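Local coordinates for peroxisomal catalase A (Saccharomyces cerevisiae, PDB 1A4E), which breaks down hydrogen peroxide to water and oxygen with a heme cofactor, probably protecting the cell from peroxide made by peroxisomal oxidases, at residues B[61-66]-B[301-306]; B[86-91]-B[117-122]; B[103-108]-B[242-247]; B[260-265]-B[297-302]. One frame throughout, in Å; residues are numbered along the deposited sequence.

In the fold
From the N terminus, strand 59-68 comes first, and its long loop closes only when 301-306 returns to 61-66 in interaction 1. Nested inside that loop, interaction 2 closes a short one, pairing 86-91 with 117-122. Interaction 3 starts within this short loop, at 103-108, and closes far beyond it at 242-247, so it crosses interaction 2. Interaction 4 follows interactions 2 and 3 in series and ends on the same strand as interaction 1. In one antiparallel sheet they join 112-119 with 87-95, 59-68 with 294-303, and 294-303 with 259-267; strands 87-95 and 59-68 pair directly, linking interactions 1 and 2. Interaction 3 ties a loop of that sheet to helix 243-253.

Interaction 1: residues B[61-66]-B[301-306]; sequences GAFGYF and LNENPL
The F63 ring meets P305 at its edge: P305 CA lies near the ring plane, 4.1 Å from CE2 of F63. Y65 is also approached at its edge, by the amide of N302, whose ND2 sits in the ring plane 3.6 Å from CE1 of Y65. Ring and amide planes there are 66° apart, and R87 adds a cation-pi contact to the same ring. With CG of N302 lodged between its backbone N and carbonyl carbon (chi1 65°), the other end of the amide, OD1, comes 3.4 Å from CA of G64. A side chain on G64 would probably clash, since a CB would fall too close to CA of L301. The backbones pair around a classic beta bulge, N302 and E303 both facing F63. F63 N donates to E303 O at 2.8 Å, and F63 O accepts from E303 N at 3.1 Å and, weakly, from N302 N. A water bridges G61 O and N304 OD1 where the strand pairing runs out. Chemically, then, the direct hydrogen bonds between the two segments are main-chain ones, and the bulge lets F63 O take two N-H groups, one weakly, while A62, F63, L301 and P305 supply the apolar contacts.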
loop_
_atom_site.group_PDB
_atom_site.type_symbol
_atom_site.label_atom_id
_atom_site.label_comp_id
_atom_site.label_asym_id
_atom_site.label_seq_id
_atom_site.Cartn_x
_atom_site.Cartn_y
_atom_site.Cartn_z
ATOM N N GLY B 61 25.232 6.702 -2.296
ATOM C CA GLY B 61 25.224 6.901 -3.735
ATOM C C GLY B 61 25.807 8.226 -4.174
ATOM O O GLY B 61 26.061 9.114 -3.367
ATOM N N ALA B 62 26.011 8.354 -5.484
ATOM C CA ALA B 62 26.559 9.551 -6.100
ATOM C C ALA B 62 26.327 9.508 -7.598
ATOM O O ALA B 62 26.134 8.441 -8.173
ATOM C CB ALA B 62 28.060 9.651 -5.882
ATOM N N PHE B 63 26.288 10.687 -8.221
ATOM C CA PHE B 63 26.144 10.839 -9.663
ATOM C C PHE B 63 27.511 11.056 -10.290
ATOM O O PHE B 63 28.459 11.471 -9.625
ATOM C CB PHE B 63 25.267 12.048 -10.025
ATOM C CG PHE B 63 23.822 11.920 -9.567
ATOM C CD1 PHE B 63 22.894 11.247 -10.372
ATOM C CD2 PHE B 63 23.425 12.477 -8.343
ATOM C CE1 PHE B 63 21.567 11.125 -9.949
ATOM C CE2 PHE B 63 22.096 12.350 -7.930
ATOM C CZ PHE B 63 21.170 11.680 -8.732
ATOM N N GLY B 64 27.601 10.765 -11.588
ATOM C CA GLY B 64 28.819 10.952 -12.347
ATOM C C GLY B 64 28.576 10.690 -13.812
ATOM O O GLY B 64 27.507 10.994 -14.337
ATOM N N TYR B 65 29.576 10.131 -14.493
ATOM C CA TYR B 65 29.442 9.799 -15.904
ATOM C C TYR B 65 30.328 8.627 -16.298
ATOM O O TYR B 65 31.294 8.283 -15.621
ATOM C CB TYR B 65 29.802 11.006 -16.794
ATOM C CG TYR B 65 31.231 11.526 -16.656
ATOM C CD1 TYR B 65 31.537 12.500 -15.699
ATOM C CD2 TYR B 65 32.243 11.015 -17.481
ATOM C CE1 TYR B 65 32.848 12.959 -15.561
ATOM C CE2 TYR B 65 33.555 11.469 -17.347
ATOM C CZ TYR B 65 33.845 12.437 -16.387
ATOM O OH TYR B 65 35.142 12.879 -16.255
ATOM N N PHE B 66 29.941 8.008 -17.409
ATOM C CA PHE B 66 30.718 6.983 -18.062
ATOM C C PHE B 66 31.260 7.657 -19.318
ATOM O O PHE B 66 30.533 8.364 -20.014
ATOM C CB PHE B 66 29.843 5.795 -18.454
ATOM C CG PHE B 66 30.561 4.768 -19.329
ATOM C CD1 PHE B 66 31.429 3.828 -18.756
ATOM C CD2 PHE B 66 30.371 4.777 -20.715
ATOM C CE1 PHE B 66 32.096 2.906 -19.567
ATOM C CE2 PHE B 66 31.043 3.852 -21.518
ATOM C CZ PHE B 66 31.907 2.919 -20.948
ATOM N N LEU B 301 32.807 9.394 -10.550
ATOM C CA LEU B 301 31.710 9.890 -9.734
ATOM C C LEU B 301 32.147 11.247 -9.199
ATOM O O LEU B 301 33.086 11.370 -8.413
ATOM C CB LEU B 301 31.420 8.916 -8.593
ATOM C CG LEU B 301 30.953 7.507 -8.958
ATOM C CD1 LEU B 301 30.720 6.743 -7.679
ATOM C CD2 LEU B 301 29.671 7.540 -9.776
ATOM N N ASN B 302 31.457 12.292 -9.657
ATOM C CA ASN B 302 31.855 13.655 -9.363
ATOM C C ASN B 302 30.779 14.571 -8.795
ATOM O O ASN B 302 30.978 15.788 -8.731
ATOM C CB ASN B 302 32.420 14.262 -10.648
ATOM C CG ASN B 302 31.422 14.410 -11.792
ATOM O OD1 ASN B 302 30.273 13.964 -11.756
ATOM N ND2 ASN B 302 31.877 15.065 -12.855
ATOM N N GLU B 303 29.641 14.010 -8.374
ATOM C CA GLU B 303 28.534 14.809 -7.877
ATOM C C GLU B 303 27.759 14.101 -6.780
ATOM O O GLU B 303 27.290 12.977 -6.930
ATOM C CB GLU B 303 27.595 15.130 -9.027
ATOM C CG GLU B 303 26.554 16.186 -8.706
ATOM C CD GLU B 303 25.445 16.302 -9.746
ATOM O OE1 GLU B 303 25.730 16.359 -10.941
ATOM O OE2 GLU B 303 24.280 16.326 -9.350
ATOM N N ASN B 304 27.651 14.768 -5.634
ATOM C CA ASN B 304 26.852 14.269 -4.533
ATOM C C ASN B 304 25.359 14.511 -4.748
ATOM O O ASN B 304 24.978 15.513 -5.361
ATOM C CB ASN B 304 27.303 14.945 -3.258
ATOM C CG ASN B 304 28.568 14.335 -2.691
ATOM O OD1 ASN B 304 28.755 13.118 -2.675
ATOM N ND2 ASN B 304 29.463 15.178 -2.183
ATOM N N PRO B 305 24.457 13.630 -4.292
ATOM C CA PRO B 305 23.013 13.863 -4.267
ATOM C C PRO B 305 22.657 15.081 -3.426
ATOM O O PRO B 305 23.374 15.409 -2.477
ATOM C CB PRO B 305 22.427 12.574 -3.710
ATOM C CG PRO B 305 23.461 11.540 -4.091
ATOM C CD PRO B 305 24.756 12.287 -3.800
ATOM N N LEU B 306 21.589 15.791 -3.807
ATOM C CA LEU B 306 21.079 16.890 -2.995
ATOM C C LEU B 306 20.228 16.356 -1.851
ATOM O O LEU B 306 20.234 16.887 -0.742
ATOM C CB LEU B 306 20.238 17.826 -3.837
ATOM C CG LEU B 306 20.976 18.622 -4.898
ATOM C CD1 LEU B 306 19.971 19.367 -5.744
ATOM C CD2 LEU B 306 21.952 19.586 -4.241
HETATM O O HOH W 1 27.505 10.836 -1.673
#

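Interaction 2: residues B[86-91]-B[117-122]; sequences KRTKCL and FYTEEG
K86 and E120 reach for each other from opposite directions and form a salt bridge, K86 NZ standing 3.1 Å from OE1 of E120. The ammonium comes in on the syn side of the carboxylate, 30° out of its plane. K86 spans the distance because its chain is fully extended, CG anti to the backbone N (chi1 -178°); its NZ is also held by A79 O and S82 OG. The Y118 ring slants across the aliphatic part of K89, with CD2 of Y118 4.1 Å from K89 CB, and its hydroxyl passes L91 on the way to V358 O. Alongside, Y118 N donates to K89 O at 3.0 Å, and CD2 of Y118 comes within 3.3 Å of the same oxygen. A water then joins K89 N to Y118 O. C90 and F117 form a non-hydrogen-bonded pair whose side chains share a face of the sheet, C90 CB being 3.8 Å from F117 CD1, while T88 CG2 lies 3.7 Å from Y118 O. T119 OG1 accepts from E121 N in an ST turn. Strand 87-95 is flanked on its other edge by strand 59-68, and strand 112-119 turns through 119-122 into strand 122-129, where L124 packs on F117.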
loop_
_atom_site.group_PDB
_atom_site.type_symbol
_atom_site.label_atom_id
_atom_site.label_comp_id
_atom_site.label_asym_id
_atom_site.label_seq_id
_atom_site.Cartn_x
_atom_site.Cartn_y
_atom_site.Cartn_z
ATOM N N LYS B 86 32.425 9.753 -25.875
ATOM C CA LYS B 86 31.017 9.932 -25.584
ATOM C C LYS B 86 30.727 9.666 -24.117
ATOM O O LYS B 86 31.091 8.633 -23.556
ATOM C CB LYS B 86 30.220 8.989 -26.450
ATOM C CG LYS B 86 28.713 9.066 -26.308
ATOM C CD LYS B 86 28.114 8.274 -27.445
ATOM C CE LYS B 86 26.614 8.427 -27.407
ATOM N NZ LYS B 86 26.069 8.035 -28.690
ATOM N N ARG B 87 30.115 10.672 -23.491
ATOM C CA ARG B 87 29.727 10.577 -22.096
ATOM C C ARG B 87 28.245 10.311 -21.929
ATOM O O ARG B 87 27.399 10.776 -22.691
ATOM C CB ARG B 87 30.058 11.849 -21.360
ATOM C CG ARG B 87 31.550 12.065 -21.249
ATOM C CD ARG B 87 31.788 13.339 -20.480
ATOM N NE ARG B 87 33.213 13.562 -20.360
ATOM C CZ ARG B 87 33.728 14.361 -19.427
ATOM N NH1 ARG B 87 32.960 15.006 -18.549
ATOM N NH2 ARG B 87 35.053 14.476 -19.352
ATOM N N THR B 88 27.956 9.512 -20.912
ATOM C CA THR B 88 26.599 9.141 -20.550
ATOM C C THR B 88 26.508 9.372 -19.056
ATOM O O THR B 88 27.344 8.867 -18.308
ATOM C CB THR B 88 26.354 7.665 -20.890
ATOM O OG1 THR B 88 26.404 7.606 -22.309
ATOM C CG2 THR B 88 25.037 7.116 -20.374
ATOM N N LYS B 89 25.515 10.138 -18.594
ATOM C CA LYS B 89 25.365 10.403 -17.173
ATOM C C LYS B 89 24.954 9.122 -16.443
ATOM O O LYS B 89 24.279 8.252 -16.999
ATOM C CB LYS B 89 24.320 11.498 -16.981
ATOM C CG LYS B 89 24.190 11.928 -15.520
ATOM C CD LYS B 89 23.024 12.871 -15.286
ATOM C CE LYS B 89 22.708 12.902 -13.800
ATOM N NZ LYS B 89 21.610 13.808 -13.519
ATOM N N CYS B 90 25.427 8.966 -15.206
ATOM C CA CYS B 90 25.061 7.805 -14.429
ATOM C C CYS B 90 24.841 8.100 -12.952
ATOM O O CYS B 90 25.166 9.180 -12.455
ATOM C CB CYS B 90 26.148 6.745 -14.595
ATOM S SG CYS B 90 27.720 7.114 -13.782
ATOM N N LEU B 91 24.241 7.133 -12.253
ATOM C CA LEU B 91 24.026 7.182 -10.817
ATOM C C LEU B 91 24.487 5.848 -10.259
ATOM O O LEU B 91 24.079 4.797 -10.741
ATOM C CB LEU B 91 22.533 7.376 -10.474
ATOM C CG LEU B 91 22.048 7.057 -9.040
ATOM C CD1 LEU B 91 22.619 8.025 -8.015
ATOM C CD2 LEU B 91 20.543 7.138 -9.026
ATOM N N PHE B 117 22.684 4.063 -16.108
ATOM C CA PHE B 117 23.187 4.894 -17.180
ATOM C C PHE B 117 21.979 5.427 -17.918
ATOM O O PHE B 117 21.088 4.673 -18.308
ATOM C CB PHE B 117 24.036 4.082 -18.154
ATOM C CG PHE B 117 25.252 3.408 -17.543
ATOM C CD1 PHE B 117 26.435 4.133 -17.364
ATOM C CD2 PHE B 117 25.188 2.058 -17.178
ATOM C CE1 PHE B 117 27.554 3.505 -16.821
ATOM C CE2 PHE B 117 26.311 1.441 -16.637
ATOM C CZ PHE B 117 27.493 2.161 -16.459
ATOM N N TYR B 118 21.951 6.738 -18.116
ATOM C CA TYR B 118 20.850 7.392 -18.791
ATOM C C TYR B 118 21.220 7.515 -20.251
ATOM O O TYR B 118 21.693 8.567 -20.694
ATOM C CB TYR B 118 20.625 8.774 -18.183
ATOM C CG TYR B 118 20.286 8.727 -16.705
ATOM C CD1 TYR B 118 18.996 8.395 -16.281
ATOM C CD2 TYR B 118 21.277 9.020 -15.766
ATOM C CE1 TYR B 118 18.699 8.357 -14.917
ATOM C CE2 TYR B 118 20.987 8.980 -14.403
ATOM C CZ TYR B 118 19.699 8.650 -13.993
ATOM O OH TYR B 118 19.408 8.616 -12.650
ATOM N N THR B 119 21.031 6.434 -21.013
ATOM C CA THR B 119 21.417 6.455 -22.419
ATOM C C THR B 119 20.275 6.899 -23.346
ATOM O O THR B 119 19.110 6.974 -22.945
ATOM C CB THR B 119 21.946 5.047 -22.861
ATOM O OG1 THR B 119 20.833 4.311 -23.338
ATOM C CG2 THR B 119 22.615 4.261 -21.736
ATOM N N GLU B 120 20.604 7.165 -24.617
ATOM C CA GLU B 120 19.633 7.576 -25.631
ATOM C C GLU B 120 18.696 6.451 -26.038
ATOM O O GLU B 120 17.762 6.684 -26.802
ATOM C CB GLU B 120 20.323 8.041 -26.884
ATOM C CG GLU B 120 21.429 9.036 -26.630
ATOM C CD GLU B 120 22.511 8.953 -27.689
ATOM O OE1 GLU B 120 23.041 7.862 -27.916
ATOM O OE2 GLU B 120 22.825 9.985 -28.279
ATOM N N GLU B 121 18.962 5.217 -25.581
ATOM C CA GLU B 121 18.118 4.063 -25.846
ATOM C C GLU B 121 17.500 3.563 -24.545
ATOM O O GLU B 121 17.211 2.378 -24.365
ATOM C CB GLU B 121 18.955 2.965 -26.469
ATOM C CG GLU B 121 19.582 3.334 -27.805
ATOM C CD GLU B 121 20.570 2.303 -28.339
ATOM O OE1 GLU B 121 21.383 1.769 -27.580
ATOM O OE2 GLU B 121 20.518 2.031 -29.533
ATOM N N GLY B 122 17.294 4.484 -23.608
ATOM C CA GLY B 122 16.724 4.165 -22.318
ATOM C C GLY B 122 17.780 3.948 -21.259
ATOM O O GLY B 122 18.980 4.056 -21.495
HETATM O O HOH W 2 23.279 11.005 -20.573
#

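Interaction 3: residues B[103-108]-B[242-247]; sequences SADTVR and DYCQQD
D105 pushes its carboxylate over the first turn of helix 243-253, with OD2 at the backbone of C244 and Q245. Q245 N donates to OD2 of D105 at 3.0 Å, meeting it on the syn side but 33° out of the carboxylate plane; C244 N is 2.9 Å from the same oxygen, and C244 CB lies 3.5 Å from it. D242 holds the N-cap position yet makes no capping bond with its own side chain, so an acid from a remote loop sits at this helix start instead, where the helix dipole would probably favour its negative charge. The other oxygen, OD1 of D105, is fixed by H58 NE2, and a water links it to OD1 of D242. With an alanine in place of D105, Q245 N and H58 would probably each lose their acceptor, and the loop its polar hold on the helix start. The second carboxylate is close, D105 OD2 to D242 OD1 being 4.8 Å, but D242 has a salt bridge to R151 of the second subunit. T106 turns CG2 to CD2 of Y243, 3.8 Å away, the two side chains slanting across one another; OG1 of T106 is hydrogen-bonded to A233 O. T106 also rests on I236, so the loop between strands 87-95 and 112-119 packs against both helices 230-239 and 243-253, which touch each other through I236 and Y243.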
loop_
_atom_site.group_PDB
_atom_site.type_symbol
_atom_site.label_atom_id
_atom_site.label_comp_id
_atom_site.label_asym_id
_atom_site.label_seq_id
_atom_site.Cartn_x
_atom_site.Cartn_y
_atom_site.Cartn_z
ATOM N N SER B 103 22.333 -0.337 9.921
ATOM C CA SER B 103 23.576 -1.045 10.168
ATOM C C SER B 103 24.816 -0.310 9.693
ATOM O O SER B 103 24.731 0.638 8.914
ATOM C CB SER B 103 23.490 -2.414 9.515
ATOM O OG SER B 103 23.330 -2.322 8.108
ATOM N N ALA B 104 25.965 -0.762 10.208
ATOM C CA ALA B 104 27.253 -0.148 9.930
ATOM C C ALA B 104 27.848 -0.395 8.564
ATOM O O ALA B 104 27.600 -1.398 7.907
ATOM C CB ALA B 104 28.280 -0.612 10.933
ATOM N N ASP B 105 28.668 0.560 8.146
ATOM C CA ASP B 105 29.362 0.487 6.875
ATOM C C ASP B 105 30.486 -0.517 6.778
ATOM O O ASP B 105 30.664 -1.158 5.741
ATOM C CB ASP B 105 29.939 1.848 6.524
ATOM C CG ASP B 105 28.952 2.793 5.869
ATOM O OD1 ASP B 105 27.889 2.362 5.434
ATOM O OD2 ASP B 105 29.263 3.971 5.772
ATOM N N THR B 106 31.263 -0.629 7.859
ATOM C CA THR B 106 32.430 -1.494 7.863
ATOM C C THR B 106 32.183 -2.839 8.540
ATOM O O THR B 106 32.730 -3.150 9.599
ATOM C CB THR B 106 33.622 -0.717 8.528
ATOM O OG1 THR B 106 33.238 -0.363 9.849
ATOM C CG2 THR B 106 34.010 0.531 7.741
ATOM N N VAL B 107 31.275 -3.621 7.946
ATOM C CA VAL B 107 31.018 -4.994 8.381
ATOM C C VAL B 107 31.530 -5.937 7.293
ATOM O O VAL B 107 31.889 -5.492 6.202
ATOM C CB VAL B 107 29.499 -5.313 8.598
ATOM C CG1 VAL B 107 28.997 -4.504 9.777
ATOM C CG2 VAL B 107 28.694 -5.042 7.327
ATOM N N ARG B 108 31.600 -7.243 7.544
ATOM C CA ARG B 108 31.985 -8.177 6.504
ATOM C C ARG B 108 30.730 -8.501 5.719
ATOM O O ARG B 108 29.694 -8.860 6.272
ATOM C CB ARG B 108 32.580 -9.437 7.130
ATOM C CG ARG B 108 32.695 -10.632 6.190
ATOM C CD ARG B 108 33.640 -11.669 6.762
ATOM N NE ARG B 108 34.980 -11.255 6.391
ATOM C CZ ARG B 108 35.917 -10.950 7.277
ATOM N NH1 ARG B 108 35.714 -11.008 8.580
ATOM N NH2 ARG B 108 37.073 -10.525 6.824
ATOM N N ASP B 242 28.812 5.231 9.736
ATOM C CA ASP B 242 28.641 5.808 8.411
ATOM C C ASP B 242 29.946 6.249 7.771
ATOM O O ASP B 242 29.996 7.188 6.972
ATOM C CB ASP B 242 27.686 6.989 8.514
ATOM C CG ASP B 242 26.322 6.579 9.037
ATOM O OD1 ASP B 242 25.631 5.807 8.374
ATOM O OD2 ASP B 242 25.964 7.010 10.124
ATOM N N TYR B 243 30.992 5.477 8.087
ATOM C CA TYR B 243 32.344 5.734 7.630
ATOM C C TYR B 243 32.497 5.823 6.112
ATOM O O TYR B 243 33.046 6.809 5.621
ATOM C CB TYR B 243 33.226 4.633 8.209
ATOM C CG TYR B 243 34.711 4.825 7.947
ATOM C CD1 TYR B 243 35.443 5.764 8.680
ATOM C CD2 TYR B 243 35.338 4.051 6.968
ATOM C CE1 TYR B 243 36.805 5.930 8.424
ATOM C CE2 TYR B 243 36.696 4.216 6.710
ATOM C CZ TYR B 243 37.419 5.157 7.439
ATOM O OH TYR B 243 38.764 5.313 7.186
ATOM N N CYS B 244 32.007 4.824 5.364
ATOM C CA CYS B 244 32.117 4.815 3.914
ATOM C C CYS B 244 31.220 5.856 3.255
ATOM O O CYS B 244 31.600 6.422 2.233
ATOM C CB CYS B 244 31.784 3.417 3.404
ATOM S SG CYS B 244 32.919 2.142 4.014
ATOM N N GLN B 245 30.046 6.159 3.827
ATOM C CA GLN B 245 29.169 7.219 3.338
ATOM C C GLN B 245 29.865 8.572 3.472
ATOM O O GLN B 245 29.864 9.383 2.546
ATOM C CB GLN B 245 27.852 7.205 4.144
ATOM C CG GLN B 245 26.902 8.406 4.015
ATOM C CD GLN B 245 26.505 8.752 2.591
ATOM O OE1 GLN B 245 25.997 7.919 1.852
ATOM N NE2 GLN B 245 26.729 9.987 2.152
ATOM N N GLN B 246 30.483 8.792 4.632
ATOM C CA GLN B 246 31.228 10.004 4.891
ATOM C C GLN B 246 32.434 10.119 3.963
ATOM O O GLN B 246 32.731 11.203 3.464
ATOM C CB GLN B 246 31.680 9.987 6.325
ATOM C CG GLN B 246 32.350 11.281 6.699
ATOM C CD GLN B 246 32.665 11.407 8.170
ATOM O OE1 GLN B 246 33.349 12.349 8.557
ATOM N NE2 GLN B 246 32.193 10.532 9.055
ATOM N N ASP B 247 33.125 8.996 3.721
ATOM C CA ASP B 247 34.276 8.972 2.843
ATOM C C ASP B 247 33.916 9.363 1.408
ATOM O O ASP B 247 34.598 10.193 0.802
ATOM C CB ASP B 247 34.889 7.571 2.878
ATOM C CG ASP B 247 36.040 7.416 1.892
ATOM O OD1 ASP B 247 37.159 7.832 2.188
ATOM O OD2 ASP B 247 35.802 6.908 0.804
HETATM O O HOH W 3 24.569 3.442 9.674
HETATM O O HOH W 4 26.222 4.845 5.789
#

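Interaction 4: residues B[260-265]-B[297-302]; sequences WTVYIQ and GKIVLN
The indole of W260 and the L301 side chain slant across each other, and the bump that meets the ring is a methyl: CZ3 of W260 is 3.8 Å from CD1 of L301. The near edge of the same ring looks at the backbone, I299 O lying in the ring plane 3.8 Å from CE3 of W260. Two residues on, V262 sets CG2 against the CG1-CD1 arm of I299, 4.0 Å from each of those two atoms. G297, paired with V262, has no side chain, and F66 packs on both V262 and I299. With CG anti to its carbonyl carbon and beside the backbone N (chi1 -71°), W260 reaches L301 with its six-membered ring; F113 is an edge-to-face neighbour, and NE1 bonds to M195 O. A serine in its place would probably open a gap beside L301 and leave M195 O without its partner. On the opposite face K298 bends back to T261, a weak bond of 3.4 Å from NZ of K298 to OG1 of T261; D222 forms a salt bridge with K298 NZ and a hydrogen bond with T261 OG1. Backbone bonds lock the register: W260 N to I299 O at 2.9 Å, I299 N back to W260 O, and V262 N to G297 O at 2.9 Å. These are antiparallel neighbours of the curled beta barrel at the heart of the catalase fold.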
loop_
_atom_site.group_PDB
_atom_site.type_symbol
_atom_site.label_atom_id
_atom_site.label_comp_id
_atom_site.label_asym_id
_atom_site.label_seq_id
_atom_site.Cartn_x
_atom_site.Cartn_y
_atom_site.Cartn_z
ATOM N N TRP B 260 36.941 4.555 -11.965
ATOM C CA TRP B 260 37.110 3.139 -12.207
ATOM C C TRP B 260 37.318 2.965 -13.703
ATOM O O TRP B 260 36.777 3.731 -14.503
ATOM C CB TRP B 260 35.858 2.367 -11.786
ATOM C CG TRP B 260 35.588 2.258 -10.286
ATOM C CD1 TRP B 260 35.923 1.115 -9.609
ATOM C CD2 TRP B 260 35.034 3.212 -9.460
ATOM N NE1 TRP B 260 35.605 1.331 -8.357
ATOM C CE2 TRP B 260 35.075 2.554 -8.220
ATOM C CE3 TRP B 260 34.515 4.506 -9.548
ATOM C CZ2 TRP B 260 34.611 3.168 -7.059
ATOM C CZ3 TRP B 260 34.044 5.120 -8.387
ATOM C CH2 TRP B 260 34.095 4.459 -7.157
ATOM N N THR B 261 38.146 2.004 -14.119
ATOM C CA THR B 261 38.313 1.695 -15.530
ATOM C C THR B 261 37.492 0.437 -15.797
ATOM O O THR B 261 37.561 -0.538 -15.055
ATOM C CB THR B 261 39.795 1.449 -15.846
ATOM O OG1 THR B 261 40.492 2.627 -15.481
ATOM C CG2 THR B 261 40.053 1.190 -17.310
ATOM N N VAL B 262 36.679 0.471 -16.852
ATOM C CA VAL B 262 35.823 -0.635 -17.237
ATOM C C VAL B 262 36.496 -1.488 -18.308
ATOM O O VAL B 262 36.982 -0.991 -19.321
ATOM C CB VAL B 262 34.476 -0.063 -17.754
ATOM C CG1 VAL B 262 33.519 -1.191 -18.100
ATOM C CG2 VAL B 262 33.844 0.809 -16.687
ATOM N N TYR B 263 36.518 -2.800 -18.089
ATOM C CA TYR B 263 37.089 -3.771 -19.011
ATOM C C TYR B 263 36.083 -4.884 -19.230
ATOM O O TYR B 263 35.155 -5.041 -18.440
ATOM C CB TYR B 263 38.336 -4.472 -18.480
ATOM C CG TYR B 263 39.506 -3.587 -18.106
ATOM C CD1 TYR B 263 39.611 -3.084 -16.803
ATOM C CD2 TYR B 263 40.481 -3.290 -19.059
ATOM C CE1 TYR B 263 40.693 -2.275 -16.457
ATOM C CE2 TYR B 263 41.564 -2.479 -18.718
ATOM C CZ TYR B 263 41.656 -1.974 -17.419
ATOM O OH TYR B 263 42.711 -1.154 -17.090
ATOM N N ILE B 264 36.247 -5.659 -20.308
ATOM C CA ILE B 264 35.429 -6.836 -20.535
ATOM C C ILE B 264 36.297 -8.017 -20.967
ATOM O O ILE B 264 37.412 -7.860 -21.465
ATOM C CB ILE B 264 34.342 -6.626 -21.638
ATOM C CG1 ILE B 264 34.966 -6.207 -22.966
ATOM C CG2 ILE B 264 33.325 -5.607 -21.128
ATOM C CD1 ILE B 264 33.961 -6.189 -24.131
ATOM N N GLN B 265 35.775 -9.223 -20.729
ATOM C CA GLN B 265 36.343 -10.462 -21.229
ATOM C C GLN B 265 35.303 -10.973 -22.205
ATOM O O GLN B 265 34.115 -11.036 -21.881
ATOM C CB GLN B 265 36.501 -11.511 -20.158
ATOM C CG GLN B 265 37.620 -11.278 -19.174
ATOM C CD GLN B 265 37.576 -12.326 -18.077
ATOM O OE1 GLN B 265 36.604 -12.376 -17.332
ATOM N NE2 GLN B 265 38.579 -13.199 -17.939
ATOM N N GLY B 297 36.098 1.828 -21.103
ATOM C CA GLY B 297 35.992 3.232 -20.746
ATOM C C GLY B 297 36.153 3.522 -19.270
ATOM O O GLY B 297 36.788 2.755 -18.559
ATOM N N LYS B 298 35.575 4.628 -18.783
ATOM C CA LYS B 298 35.731 5.061 -17.394
ATOM C C LYS B 298 34.420 5.413 -16.718
ATOM O O LYS B 298 33.501 5.905 -17.368
ATOM C CB LYS B 298 36.558 6.332 -17.237
ATOM C CG LYS B 298 37.833 6.464 -18.030
ATOM C CD LYS B 298 38.989 6.934 -17.150
ATOM C CE LYS B 298 39.371 5.865 -16.122
ATOM N NZ LYS B 298 40.760 6.005 -15.730
ATOM N N ILE B 299 34.331 5.193 -15.406
ATOM C CA ILE B 299 33.220 5.699 -14.622
ATOM C C ILE B 299 33.857 6.669 -13.627
ATOM O O ILE B 299 34.740 6.283 -12.864
ATOM C CB ILE B 299 32.494 4.540 -13.888
ATOM C CG1 ILE B 299 31.743 3.693 -14.919
ATOM C CG2 ILE B 299 31.540 5.096 -12.821
ATOM C CD1 ILE B 299 31.059 2.440 -14.341
ATOM N N VAL B 300 33.478 7.953 -13.661
ATOM C CA VAL B 300 33.941 8.945 -12.695
ATOM C C VAL B 300 32.718 9.368 -11.879
ATOM O O VAL B 300 31.657 9.629 -12.444
ATOM C CB VAL B 300 34.536 10.198 -13.400
ATOM C CG1 VAL B 300 35.093 11.167 -12.359
ATOM C CG2 VAL B 300 35.640 9.791 -14.348
ATOM N N LEU B 301 32.807 9.394 -10.550
ATOM C CA LEU B 301 31.710 9.890 -9.734
ATOM C C LEU B 301 32.147 11.247 -9.199
ATOM O O LEU B 301 33.086 11.370 -8.413
ATOM C CB LEU B 301 31.420 8.916 -8.593
ATOM C CG LEU B 301 30.953 7.507 -8.958
ATOM C CD1 LEU B 301 30.720 6.743 -7.679
ATOM C CD2 LEU B 301 29.671 7.540 -9.776
ATOM N N ASN B 302 31.457 12.292 -9.657
ATOM C CA ASN B 302 31.855 13.655 -9.363
ATOM C C ASN B 302 30.779 14.571 -8.795
ATOM O O ASN B 302 30.978 15.788 -8.731
ATOM C CB ASN B 302 32.420 14.262 -10.648
ATOM C CG ASN B 302 31.422 14.410 -11.792
ATOM O OD1 ASN B 302 30.273 13.964 -11.756
ATOM N ND2 ASN B 302 31.877 15.065 -12.855
#